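Local structure of putative trimethylamine methyltransferase (Rhizobium meliloti, 4YYC) at residues V68-E72 and I73-F77; A92-G96 and Q97-F101; K103-C106 and R107-K111; Q292-A295 and E296-G300; G394-G398 and G399-S403. The protein probably transfers methyl groups, as a putative methyltransferase of the trimethylamine methyltransferase type. One frame throughout, in Å; residues are numbered along the deposited sequence.

Overall arrangement
From the N terminus, interaction 1 turns helix 56-73 into strand 75-77. Interaction 2 is the hairpin of strands 93-95 and 98-100, whose second strand pairs with 75-77, and interaction 3 spans the short helix 105-109 that follows, with its N-cap. All five contacts close only local turns, one after another along the chain, so none encloses or crosses another. Helix 286-307, carrying interaction 4, gathers the first three: L70 and I75 pack on it, F101 touches A299, and C106 meets L298. Interaction 5 stands apart, with its nearest atoms about 15 Å from interaction 4, and lies by a bound unknown ligand.

Interaction 1 of 5, residues V68-E72 and I73-F77; sequences VVLEE and IGIEF
V69 O receives two backbone N-H groups where helix 56-73 leads into strand 75-77. G74 N comes to 2.9 Å from V69 O, in the carbonyl plane and with a nearly straight bond (168°). I73 N, also 2.9 Å from V69 O, is tilted from that plane and makes the more bent bond (147°). The reach from G74 back to V69 spans five residues, one more than an alpha-helical turn, in keeping with the pi-type widening here. I73 runs from this point over the last turn: its CB sits 3.3 Å from V69 O. CG1, held beside the backbone N by chi1 of -60°, passes 3.7 Å from C of E72. The terminal CD1 ends loosely, 4.4 Å from V69 CG1, and the side chain also packs on P441 of the second subunit. L70 and I75 meet more closely, CD2 of L70 lying 3.6 Å from CG1 of I75 as the two side chains cross obliquely; both also touch helix 286-307. G74 has positive phi, where a side chain would be jammed against the carbonyl O of I73; its CA makes a CA-H...O contact of 3.6 Å with L70 O. The carboxylate of E72 pairs with R437 of the second subunit. One carbonyl thus satisfies both amides of the exit, while glycine permits the turn and apolar branches join helix to strand.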
loop_
_atom_site.group_PDB
_atom_site.type_symbol
_atom_site.label_atom_id
_atom_site.label_comp_id
_atom_site.label_asym_id
_atom_site.label_seq_id
_atom_site.Cartn_x
_atom_site.Cartn_y
_atom_site.Cartn_z
ATOM N N VAL A 68 -9.161 14.765 -29.073
ATOM C CA VAL A 68 -10.135 14.196 -30.009
ATOM C C VAL A 68 -11.549 14.109 -29.435
ATOM O O VAL A 68 -12.509 14.536 -30.042
ATOM C CB VAL A 68 -9.686 12.799 -30.481
ATOM C CG1 VAL A 68 -10.799 12.107 -31.268
ATOM C CG2 VAL A 68 -8.440 12.950 -31.346
ATOM N N VAL A 69 -11.681 13.552 -28.250
ATOM C CA VAL A 69 -12.989 13.481 -27.577
ATOM C C VAL A 69 -13.614 14.877 -27.455
ATOM O O VAL A 69 -14.801 15.070 -27.756
ATOM C CB VAL A 69 -12.824 12.841 -26.186
ATOM C CG1 VAL A 69 -14.082 13.019 -25.331
ATOM C CG2 VAL A 69 -12.450 11.363 -26.329
ATOM N N LEU A 70 -12.818 15.841 -26.997
ATOM C CA LEU A 70 -13.327 17.194 -26.769
ATOM C C LEU A 70 -13.829 17.866 -28.049
ATOM O O LEU A 70 -14.766 18.662 -27.999
ATOM C CB LEU A 70 -12.271 18.086 -26.124
ATOM C CG LEU A 70 -12.036 17.847 -24.626
ATOM C CD1 LEU A 70 -10.865 18.704 -24.164
ATOM C CD2 LEU A 70 -13.256 18.143 -23.782
ATOM N N GLU A 71 -13.161 17.596 -29.173
ATOM C CA GLU A 71 -13.583 18.178 -30.435
ATOM C C GLU A 71 -14.752 17.405 -31.073
ATOM O O GLU A 71 -15.752 18.004 -31.439
ATOM C CB GLU A 71 -12.418 18.308 -31.409
ATOM C CG GLU A 71 -12.873 18.993 -32.687
ATOM C CD GLU A 71 -11.793 19.231 -33.706
ATOM O OE1 GLU A 71 -10.637 18.764 -33.551
ATOM O OE2 GLU A 71 -12.135 19.909 -34.694
ATOM N N GLU A 72 -14.615 16.102 -31.226
ATOM C CA GLU A 72 -15.602 15.282 -31.936
ATOM C C GLU A 72 -16.868 14.991 -31.169
ATOM O O GLU A 72 -17.939 14.986 -31.734
ATOM C CB GLU A 72 -14.998 13.952 -32.367
ATOM C CG GLU A 72 -13.879 14.098 -33.365
ATOM C CD GLU A 72 -13.320 12.751 -33.823
ATOM O OE1 GLU A 72 -13.875 11.662 -33.405
ATOM O OE2 GLU A 72 -12.313 12.818 -34.558
ATOM N N ILE A 73 -16.737 14.739 -29.882
ATOM C CA ILE A 73 -17.867 14.301 -29.048
ATOM C C ILE A 73 -18.381 15.473 -28.231
ATOM O O ILE A 73 -19.584 15.714 -28.211
ATOM C CB ILE A 73 -17.478 13.120 -28.132
ATOM C CG1 ILE A 73 -17.040 11.942 -29.009
ATOM C CG2 ILE A 73 -18.650 12.751 -27.239
ATOM C CD1 ILE A 73 -16.445 10.790 -28.235
ATOM N N GLY A 74 -17.481 16.201 -27.586
ATOM C CA GLY A 74 -17.852 17.353 -26.794
ATOM C C GLY A 74 -18.290 16.990 -25.388
ATOM O O GLY A 74 -18.314 15.830 -25.001
ATOM N N ILE A 75 -18.597 18.020 -24.631
ATOM C CA ILE A 75 -19.032 17.885 -23.240
ATOM C C ILE A 75 -20.330 18.664 -23.082
ATOM O O ILE A 75 -20.435 19.793 -23.542
ATOM C CB ILE A 75 -17.976 18.471 -22.301
ATOM C CG1 ILE A 75 -16.604 17.808 -22.511
ATOM C CG2 ILE A 75 -18.428 18.379 -20.855
ATOM C CD1 ILE A 75 -16.481 16.368 -22.082
ATOM N N GLU A 76 -21.319 18.054 -22.460
ATOM C CA GLU A 76 -22.579 18.765 -22.181
ATOM C C GLU A 76 -22.428 19.741 -21.017
ATOM O O GLU A 76 -21.896 19.384 -19.975
ATOM C CB GLU A 76 -23.678 17.771 -21.830
ATOM C CG GLU A 76 -24.003 16.774 -22.938
ATOM C CD GLU A 76 -25.195 17.198 -23.758
ATOM O OE1 GLU A 76 -26.287 17.377 -23.180
ATOM O OE2 GLU A 76 -25.052 17.386 -24.989
ATOM N N PHE A 77 -22.921 20.974 -21.194
ATOM C CA PHE A 77 -23.051 21.929 -20.126
ATOM C C PHE A 77 -24.538 22.147 -20.062
ATOM O O PHE A 77 -25.099 22.854 -20.892
ATOM C CB PHE A 77 -22.251 23.203 -20.426
ATOM C CG PHE A 77 -20.779 23.060 -20.126
ATOM C CD1 PHE A 77 -19.954 22.256 -20.915
ATOM C CD2 PHE A 77 -20.226 23.682 -19.013
ATOM C CE1 PHE A 77 -18.622 22.081 -20.573
ATOM C CE2 PHE A 77 -18.893 23.510 -18.677
ATOM C CZ PHE A 77 -18.095 22.701 -19.443
#

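Interaction 2 of 5, residues A92-G96 and Q97-F101; sequences ADVRG and QRVHF
The guanidinium of R95 lies flat on one face of the H100 ring, centres 3.6 Å apart and planes at 16°. NH1 sits toward the ring's rim, 3.3 Å from H100 CE1, and the extended arginine chain crosses the histidine at about a right angle. In the plane of the ring, D93 O lies at its edge. The guanidinium edge is turned to D93: NH2 lies 2.9 Å and NE 3.0 Å from D93 OD2, both approaching from the same face of the carboxylate. D93 and H100 form a hydrogen-bonded antiparallel pair, as do R95 and R98, which the type II' turn through G96 connects. V94 and V99, on the opposite face of the hairpin, touch lightly, whereas A92 CB comes to 3.6 Å from V99 CG1. H100 ND1 bonds E71 O, and R98 pairs with E76, tying the hairpin to the preceding helix and strand. With an alanine in place of H100, the guanidinium would probably lose its flat support and keep only the grip of D93 among these residues, and E71 O would lose its ND1 donor. The cation is thus fixed at its edge by a carboxylate and on one face by a ring, at the solvent side of the hairpin.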
loop_
_atom_site.group_PDB
_atom_site.type_symbol
_atom_site.label_atom_id
_atom_site.label_comp_id
_atom_site.label_asym_id
_atom_site.label_seq_id
_atom_site.Cartn_x
_atom_site.Cartn_y
_atom_site.Cartn_z
ATOM N N ALA A 92 -15.558 28.121 -28.752
ATOM C CA ALA A 92 -16.048 26.749 -28.887
ATOM C C ALA A 92 -17.278 26.685 -29.750
ATOM O O ALA A 92 -17.912 27.721 -29.996
ATOM C CB ALA A 92 -16.325 26.156 -27.518
ATOM N N ASP A 93 -17.596 25.499 -30.249
ATOM C CA ASP A 93 -18.761 25.295 -31.133
ATOM C C ASP A 93 -19.869 24.679 -30.295
ATOM O O ASP A 93 -19.736 23.527 -29.855
ATOM C CB ASP A 93 -18.364 24.388 -32.301
ATOM C CG ASP A 93 -19.522 24.066 -33.257
ATOM O OD1 ASP A 93 -20.602 24.697 -33.205
ATOM O OD2 ASP A 93 -19.327 23.161 -34.104
ATOM N N VAL A 94 -20.926 25.437 -30.030
ATOM C CA VAL A 94 -22.016 24.975 -29.186
ATOM C C VAL A 94 -23.141 24.453 -30.047
ATOM O O VAL A 94 -23.648 25.182 -30.906
ATOM C CB VAL A 94 -22.566 26.086 -28.285
ATOM C CG1 VAL A 94 -23.760 25.580 -27.482
ATOM C CG2 VAL A 94 -21.485 26.586 -27.347
ATOM N N ARG A 95 -23.540 23.216 -29.809
ATOM C CA ARG A 95 -24.604 22.538 -30.557
ATOM C C ARG A 95 -25.627 22.049 -29.538
ATOM O O ARG A 95 -25.406 21.043 -28.859
ATOM C CB ARG A 95 -24.027 21.372 -31.356
ATOM C CG ARG A 95 -22.925 21.772 -32.319
ATOM C CD ARG A 95 -22.454 20.590 -33.155
ATOM N NE ARG A 95 -21.094 20.835 -33.645
ATOM C CZ ARG A 95 -20.176 19.901 -33.922
ATOM N NH1 ARG A 95 -20.431 18.585 -33.816
ATOM N NH2 ARG A 95 -18.958 20.294 -34.297
ATOM N N GLY A 96 -26.725 22.791 -29.399
ATOM C CA GLY A 96 -27.640 22.550 -28.267
ATOM C C GLY A 96 -26.926 22.827 -26.951
ATOM O O GLY A 96 -26.435 23.934 -26.736
ATOM N N GLN A 97 -26.837 21.809 -26.103
ATOM C CA GLN A 97 -26.116 21.907 -24.842
ATOM C C GLN A 97 -24.771 21.240 -24.919
ATOM O O GLN A 97 -24.086 21.164 -23.900
ATOM C CB GLN A 97 -26.943 21.303 -23.723
ATOM C CG GLN A 97 -28.281 21.988 -23.598
ATOM C CD GLN A 97 -28.960 21.643 -22.307
ATOM O OE1 GLN A 97 -29.187 22.507 -21.466
ATOM N NE2 GLN A 97 -29.253 20.364 -22.115
ATOM N N ARG A 98 -24.358 20.790 -26.112
ATOM C CA ARG A 98 -23.057 20.111 -26.262
ATOM C C ARG A 98 -22.021 21.132 -26.706
ATOM O O ARG A 98 -22.209 21.811 -27.719
ATOM C CB ARG A 98 -23.162 19.026 -27.324
ATOM C CG ARG A 98 -21.943 18.115 -27.423
ATOM C CD ARG A 98 -21.831 17.163 -26.265
ATOM N NE ARG A 98 -22.944 16.215 -26.275
ATOM C CZ ARG A 98 -23.053 15.149 -27.057
ATOM N NH1 ARG A 98 -22.083 14.793 -27.933
ATOM N NH2 ARG A 98 -24.163 14.404 -26.955
ATOM N N VAL A 99 -20.927 21.228 -25.959
ATOM C CA VAL A 99 -19.834 22.102 -26.322
ATOM C C VAL A 99 -18.710 21.297 -26.981
ATOM O O VAL A 99 -18.187 20.387 -26.367
ATOM C CB VAL A 99 -19.291 22.842 -25.102
ATOM C CG1 VAL A 99 -18.237 23.831 -25.543
ATOM C CG2 VAL A 99 -20.418 23.560 -24.377
ATOM N N HIS A 100 -18.385 21.643 -28.242
ATOM C CA HIS A 100 -17.282 21.031 -28.975
ATOM C C HIS A 100 -16.093 21.987 -28.949
ATOM O O HIS A 100 -16.217 23.170 -29.292
ATOM C CB HIS A 100 -17.703 20.716 -30.416
ATOM C CG HIS A 100 -18.800 19.697 -30.507
ATOM N ND1 HIS A 100 -18.556 18.365 -30.769
ATOM C CD2 HIS A 100 -20.142 19.807 -30.337
ATOM C CE1 HIS A 100 -19.700 17.702 -30.768
ATOM N NE2 HIS A 100 -20.680 18.558 -30.528
ATOM N N PHE A 101 -14.921 21.479 -28.593
ATOM C CA PHE A 101 -13.766 22.327 -28.308
ATOM C C PHE A 101 -12.698 22.186 -29.394
ATOM O O PHE A 101 -12.207 21.078 -29.640
ATOM C CB PHE A 101 -13.148 21.937 -26.957
ATOM C CG PHE A 101 -14.108 22.041 -25.787
ATOM C CD1 PHE A 101 -14.974 20.999 -25.485
ATOM C CD2 PHE A 101 -14.111 23.163 -24.970
ATOM C CE1 PHE A 101 -15.830 21.071 -24.402
ATOM C CE2 PHE A 101 -14.983 23.240 -23.895
ATOM C CZ PHE A 101 -15.859 22.202 -23.627
#

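Interaction 3 of 5, residues K103-C106 and R107-K111; sequences KGLC and RELLK
E108 N bonds G104 O at 2.9 Å, nearly straight (166°), opening the short helix 105-109. L109 N repeats the pattern on L105 O, also at 2.9 Å, while L110 N meets C106 O at 3.0 Å through a more bent bond (143°). G104 is the N-cap residue, and its positive phi would jam a side chain against the carbonyl O of K103. The side chains of L105 and L109 pair one turn apart: chi1 of 178° swings the L105 isobutyl group along the helix, so that its CG lies 3.9 Å from L109 CD1. L109 CG in turn lies 3.4 Å from L105 O, alongside the bond its own backbone makes. L110 CG lies 3.5 Å from C106 O in the same way. C106 turns its sulfur away from this pairing, against F101, W87 and helix 286-307. On the exposed flank E108, bent at chi2, brings OE1 to 3.2 Å from K111 NZ, a salt bridge with a weak hydrogen bond. The helix is consequently two-sided: C106 and L110 are buried against helix 286-307, on which L109 also packs, backbone carbonyls are taken up by amides one turn on, and the charged pair lies on the exposed flank.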
loop_
_atom_site.group_PDB
_atom_site.type_symbol
_atom_site.label_atom_id
_atom_site.label_comp_id
_atom_site.label_asym_id
_atom_site.label_seq_id
_atom_site.Cartn_x
_atom_site.Cartn_y
_atom_site.Cartn_z
ATOM N N LYS A 103 -8.998 22.090 -30.763
ATOM C CA LYS A 103 -7.888 21.440 -30.098
ATOM C C LYS A 103 -6.979 22.466 -29.434
ATOM O O LYS A 103 -6.606 23.463 -30.052
ATOM C CB LYS A 103 -7.139 20.506 -31.062
ATOM C CG LYS A 103 -8.045 19.359 -31.518
ATOM C CD LYS A 103 -7.402 17.992 -31.567
ATOM C CE LYS A 103 -7.286 17.394 -32.938
ATOM N NZ LYS A 103 -8.614 16.991 -33.512
ATOM N N GLY A 104 -6.702 22.226 -28.152
ATOM C CA GLY A 104 -5.832 23.061 -27.363
ATOM C C GLY A 104 -6.526 24.168 -26.593
ATOM O O GLY A 104 -5.902 24.791 -25.756
ATOM N N LEU A 105 -7.794 24.461 -26.895
ATOM C CA LEU A 105 -8.445 25.628 -26.310
ATOM C C LEU A 105 -8.462 25.565 -24.800
ATOM O O LEU A 105 -8.097 26.523 -24.116
ATOM C CB LEU A 105 -9.889 25.804 -26.844
ATOM C CG LEU A 105 -10.705 26.971 -26.269
ATOM C CD1 LEU A 105 -9.979 28.282 -26.454
ATOM C CD2 LEU A 105 -12.124 27.019 -26.832
ATOM N N CYS A 106 -8.918 24.447 -24.276
ATOM C CA CYS A 106 -9.006 24.302 -22.809
ATOM C C CYS A 106 -7.649 24.422 -22.147
ATOM O O CYS A 106 -7.481 25.133 -21.179
ATOM C CB CYS A 106 -9.672 22.979 -22.421
ATOM S SG CYS A 106 -11.423 22.884 -22.883
ATOM N N ARG A 107 -6.655 23.772 -22.727
ATOM C CA ARG A 107 -5.323 23.845 -22.175
ATOM C C ARG A 107 -4.776 25.290 -22.185
ATOM O O ARG A 107 -4.161 25.739 -21.219
ATOM C CB ARG A 107 -4.437 22.824 -22.918
ATOM C CG ARG A 107 -3.181 22.443 -22.253
ATOM C CD ARG A 107 -2.504 21.293 -23.003
ATOM N NE ARG A 107 -3.142 19.966 -22.841
ATOM C CZ ARG A 107 -2.880 19.091 -21.867
ATOM N NH1 ARG A 107 -1.997 19.367 -20.917
ATOM N NH2 ARG A 107 -3.495 17.917 -21.858
ATOM N N GLU A 108 -5.010 26.033 -23.269
ATOM C CA GLU A 108 -4.619 27.443 -23.332
ATOM C C GLU A 108 -5.326 28.296 -22.299
ATOM O O GLU A 108 -4.706 29.117 -21.636
ATOM C CB GLU A 108 -4.877 28.010 -24.740
ATOM C CG GLU A 108 -4.309 29.412 -25.004
ATOM C CD GLU A 108 -2.773 29.476 -25.089
ATOM O OE1 GLU A 108 -2.086 28.409 -25.071
ATOM O OE2 GLU A 108 -2.225 30.611 -25.189
ATOM N N LEU A 109 -6.636 28.093 -22.148
ATOM C CA LEU A 109 -7.402 28.834 -21.143
ATOM C C LEU A 109 -6.885 28.568 -19.751
ATOM O O LEU A 109 -6.924 29.428 -18.899
ATOM C CB LEU A 109 -8.873 28.484 -21.230
ATOM C CG LEU A 109 -9.631 29.037 -22.454
ATOM C CD1 LEU A 109 -10.981 28.350 -22.636
ATOM C CD2 LEU A 109 -9.758 30.548 -22.370
ATOM N N LEU A 110 -6.392 27.354 -19.518
ATOM C CA LEU A 110 -5.884 26.986 -18.194
ATOM C C LEU A 110 -4.514 27.548 -17.873
ATOM O O LEU A 110 -4.061 27.430 -16.736
ATOM C CB LEU A 110 -5.865 25.468 -18.057
ATOM C CG LEU A 110 -7.274 24.962 -17.708
ATOM C CD1 LEU A 110 -7.386 23.458 -17.906
ATOM C CD2 LEU A 110 -7.681 25.335 -16.293
ATOM N N LYS A 111 -3.883 28.230 -18.824
ATOM C CA LYS A 111 -2.626 28.866 -18.514
ATOM C C LYS A 111 -2.681 29.898 -17.414
ATOM O O LYS A 111 -1.656 30.169 -16.761
ATOM C CB LYS A 111 -2.015 29.494 -19.778
ATOM C CG LYS A 111 -1.549 28.428 -20.726
ATOM C CD LYS A 111 -1.090 29.105 -21.972
ATOM C CE LYS A 111 0.001 28.340 -22.657
ATOM N NZ LYS A 111 0.607 29.270 -23.625
#

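Interaction 4 of 5, residues Q292-A295 and E296-G300; sequences QILA and EVLAG
Four successive amides, E296 to A299, bond the carbonyls four residues back in regular alpha-helical fashion. V297 N lies 2.9 Å from I293 O, and the spacing stretches to 3.2 Å between A299 N and A295 O. Alongside this ladder Q292 and E296 reach for each other across one turn. Q292 NE2 lies 3.0 Å from E296 OE2, but the bond is bent (136°): the donor comes from above the carboxylate plane, and the oxygen is tilted from the amide plane. The E296 chain, CG beside its backbone N (chi1 -67°) and extended beyond, passes back over the turn, with CG 3.3 Å from Q292 O. Outside partners complete the polar network: NE2 of Q292 also bonds M281 O, while E296 OE2 takes M250 N and OE1 bonds S248 OG, so the buried carboxylate is gripped at both oxygens. L294 and L298 form an apolar pair, CG of L294 being 3.9 Å from CD1 of L298. I293 and V297 meet less closely, their CG2 atoms 4.3 Å apart. Helix 286-307 connects strands 269-277 and 313-322 in a beta-alpha-beta crossover, consistent with the TIM barrel of this family. I293 and V297 rest on both strands, through I276, P274 and F315, while A295 and L298 pack against V69 and L70 of helix 56-73.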
loop_
_atom_site.group_PDB
_atom_site.type_symbol
_atom_site.label_atom_id
_atom_site.label_comp_id
_atom_site.label_asym_id
_atom_site.label_seq_id
_atom_site.Cartn_x
_atom_site.Cartn_y
_atom_site.Cartn_z
ATOM N N GLN A 292 -11.206 9.875 -20.785
ATOM C CA GLN A 292 -12.458 10.555 -20.425
ATOM C C GLN A 292 -12.258 11.532 -19.264
ATOM O O GLN A 292 -12.776 12.647 -19.272
ATOM C CB GLN A 292 -13.542 9.563 -20.083
ATOM C CG GLN A 292 -14.932 10.178 -20.110
ATOM C CD GLN A 292 -15.925 9.164 -19.566
ATOM O OE1 GLN A 292 -16.204 8.189 -20.220
ATOM N NE2 GLN A 292 -16.429 9.380 -18.350
ATOM N N ILE A 293 -11.524 11.093 -18.258
ATOM C CA ILE A 293 -11.187 11.960 -17.146
ATOM C C ILE A 293 -10.528 13.258 -17.596
ATOM O O ILE A 293 -10.923 14.356 -17.185
ATOM C CB ILE A 293 -10.278 11.240 -16.123
ATOM C CG1 ILE A 293 -11.112 10.229 -15.336
ATOM C CG2 ILE A 293 -9.636 12.243 -15.179
ATOM C CD1 ILE A 293 -10.228 9.234 -14.578
ATOM N N LEU A 294 -9.527 13.136 -18.457
ATOM C CA LEU A 294 -8.778 14.301 -18.882
ATOM C C LEU A 294 -9.690 15.249 -19.669
ATOM O O LEU A 294 -9.615 16.471 -19.490
ATOM C CB LEU A 294 -7.526 13.896 -19.682
ATOM C CG LEU A 294 -6.678 15.048 -20.218
ATOM C CD1 LEU A 294 -6.206 15.955 -19.084
ATOM C CD2 LEU A 294 -5.492 14.463 -20.994
ATOM N N ALA A 295 -10.562 14.702 -20.520
ATOM C CA ALA A 295 -11.524 15.547 -21.278
ATOM C C ALA A 295 -12.459 16.304 -20.340
ATOM O O ALA A 295 -12.630 17.516 -20.469
ATOM C CB ALA A 295 -12.318 14.676 -22.254
ATOM N N GLU A 296 -13.020 15.616 -19.348
ATOM C CA GLU A 296 -13.951 16.233 -18.391
ATOM C C GLU A 296 -13.236 17.322 -17.586
ATOM O O GLU A 296 -13.766 18.409 -17.427
ATOM C CB GLU A 296 -14.566 15.195 -17.466
ATOM C CG GLU A 296 -15.466 14.236 -18.179
ATOM C CD GLU A 296 -16.110 13.205 -17.292
ATOM O OE1 GLU A 296 -16.001 13.267 -16.033
ATOM O OE2 GLU A 296 -16.759 12.279 -17.841
ATOM N N VAL A 297 -12.026 17.033 -17.103
ATOM C CA VAL A 297 -11.297 18.032 -16.337
ATOM C C VAL A 297 -10.887 19.220 -17.170
ATOM O O VAL A 297 -11.020 20.364 -16.726
ATOM C CB VAL A 297 -10.084 17.410 -15.570
ATOM C CG1 VAL A 297 -9.199 18.530 -15.012
ATOM C CG2 VAL A 297 -10.554 16.429 -14.514
ATOM N N LEU A 298 -10.401 18.983 -18.383
ATOM C CA LEU A 298 -10.053 20.115 -19.232
ATOM C C LEU A 298 -11.238 21.083 -19.391
ATOM O O LEU A 298 -11.061 22.289 -19.271
ATOM C CB LEU A 298 -9.540 19.626 -20.603
ATOM C CG LEU A 298 -8.106 19.099 -20.648
ATOM C CD1 LEU A 298 -7.840 18.350 -21.932
ATOM C CD2 LEU A 298 -7.089 20.221 -20.497
ATOM N N ALA A 299 -12.413 20.560 -19.688
ATOM C CA ALA A 299 -13.581 21.411 -19.927
ATOM C C ALA A 299 -14.012 22.119 -18.638
ATOM O O ALA A 299 -14.213 23.335 -18.639
ATOM C CB ALA A 299 -14.693 20.577 -20.494
ATOM N N GLY A 300 -14.153 21.358 -17.554
ATOM C CA GLY A 300 -14.657 21.937 -16.325
ATOM C C GLY A 300 -13.685 22.922 -15.697
ATOM O O GLY A 300 -14.097 23.961 -15.190
#

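Interaction 5 of 5, residues G394-G398 and G399-S403; sequences GWLEG and GLVSS
The tight part of this hairpin is W395 laid over G399. CA of G399 stands 3.4 Å from the centre of the six-membered ring of W395 and only 9° off its normal, a CH-pi contact, and G399 N lies 3.2 Å from W395 CE2. CG of W395 is anti to the backbone N (chi1 171°), which carries the indole out over the turn, and a side chain on G399 would clash with CH2. G399 N also bonds L396 O at 3.1 Å, while V401 N reaches the same oxygen from the opposite face of its carbonyl plane. With an alanine for W395, the turn glycine would probably lose its cover and C361 O the indole NE1 donor. Spacing is looser between L396 CB and V401 CG1, 4.0 Å apart. L400 marks the solvent side: it is exposed and lays CD1 3.5 Å from E397 OE2, an oxygen whose salt-bridge partner is R153. The bound unknown ligand lies about 5 Å from the W395 side chain. Strand 401-403 runs between 395-396 and 145-147 in a mixed sheet, V401 touching F145 and R147, and S403 OG caps K406 N at the start of helix 404-420.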
loop_
_atom_site.group_PDB
_atom_site.type_symbol
_atom_site.label_atom_id
_atom_site.label_comp_id
_atom_site.label_asym_id
_atom_site.label_seq_id
_atom_site.Cartn_x
_atom_site.Cartn_y
_atom_site.Cartn_z
ATOM N N GLY A 394 -12.243 7.900 7.450
ATOM C CA GLY A 394 -13.636 7.772 7.860
ATOM C C GLY A 394 -14.614 7.092 6.919
ATOM O O GLY A 394 -15.723 6.720 7.363
ATOM N N TRP A 395 -14.278 6.968 5.632
ATOM C CA TRP A 395 -15.176 6.347 4.651
ATOM C C TRP A 395 -15.342 4.851 4.868
ATOM O O TRP A 395 -14.349 4.102 4.965
ATOM C CB TRP A 395 -14.575 6.593 3.274
ATOM C CG TRP A 395 -15.131 5.934 2.075
ATOM C CD1 TRP A 395 -15.171 4.595 1.780
ATOM C CD2 TRP A 395 -15.643 6.600 0.911
ATOM N NE1 TRP A 395 -15.628 4.401 0.484
ATOM C CE2 TRP A 395 -15.935 5.611 -0.057
ATOM C CE3 TRP A 395 -15.905 7.945 0.593
ATOM C CZ2 TRP A 395 -16.465 5.930 -1.292
ATOM C CZ3 TRP A 395 -16.410 8.230 -0.624
ATOM C CH2 TRP A 395 -16.707 7.236 -1.538
ATOM N N LEU A 396 -16.587 4.399 4.825
ATOM C CA LEU A 396 -16.898 3.000 4.856
ATOM C C LEU A 396 -18.090 2.777 3.925
ATOM O O LEU A 396 -18.824 3.714 3.555
ATOM C CB LEU A 396 -17.226 2.617 6.339
ATOM C CG LEU A 396 -17.187 1.164 6.737
ATOM C CD1 LEU A 396 -15.823 0.533 6.499
ATOM C CD2 LEU A 396 -17.531 1.061 8.214
ATOM N N GLU A 397 -18.302 1.530 3.537
ATOM C CA GLU A 397 -19.489 1.097 2.860
ATOM C C GLU A 397 -19.674 1.881 1.566
ATOM O O GLU A 397 -20.757 2.351 1.239
ATOM C CB GLU A 397 -20.726 1.170 3.802
ATOM C CG GLU A 397 -21.846 0.283 3.345
ATOM C CD GLU A 397 -23.107 0.513 4.132
ATOM O OE1 GLU A 397 -23.117 0.286 5.378
ATOM O OE2 GLU A 397 -24.092 0.974 3.536
ATOM N N GLY A 398 -18.595 2.049 0.810
ATOM C CA GLY A 398 -18.697 2.619 -0.494
ATOM C C GLY A 398 -19.116 4.066 -0.511
ATOM O O GLY A 398 -19.584 4.577 -1.559
ATOM N N GLY A 399 -18.934 4.765 0.604
ATOM C CA GLY A 399 -19.286 6.171 0.675
ATOM C C GLY A 399 -20.605 6.445 1.344
ATOM O O GLY A 399 -20.976 7.598 1.483
ATOM N N LEU A 400 -21.338 5.412 1.754
ATOM C CA LEU A 400 -22.615 5.607 2.432
ATOM C C LEU A 400 -22.480 5.848 3.893
ATOM O O LEU A 400 -23.428 6.332 4.525
ATOM C CB LEU A 400 -23.549 4.406 2.208
ATOM C CG LEU A 400 -24.176 4.278 0.852
ATOM C CD1 LEU A 400 -24.930 2.972 0.728
ATOM C CD2 LEU A 400 -25.117 5.445 0.587
ATOM N N VAL A 401 -21.318 5.492 4.463
ATOM C CA VAL A 401 -21.113 5.596 5.904
ATOM C C VAL A 401 -19.871 6.384 6.283
ATOM O O VAL A 401 -18.808 6.160 5.704
ATOM C CB VAL A 401 -21.022 4.170 6.504
ATOM C CG1 VAL A 401 -20.551 4.176 7.943
ATOM C CG2 VAL A 401 -22.386 3.488 6.389
ATOM N N SER A 402 -20.020 7.277 7.272
ATOM C CA SER A 402 -18.904 7.890 8.026
ATOM C C SER A 402 -18.794 7.117 9.311
ATOM O O SER A 402 -19.758 7.055 10.093
ATOM C CB SER A 402 -19.135 9.377 8.317
ATOM O OG SER A 402 -19.108 10.079 7.076
ATOM N N SER A 403 -17.670 6.418 9.499
ATOM C CA SER A 403 -17.460 5.543 10.677
ATOM C C SER A 403 -16.489 6.144 11.666
ATOM O O SER A 403 -15.387 6.491 11.297
ATOM C CB SER A 403 -16.959 4.198 10.210
ATOM O OG SER A 403 -16.425 3.438 11.282
#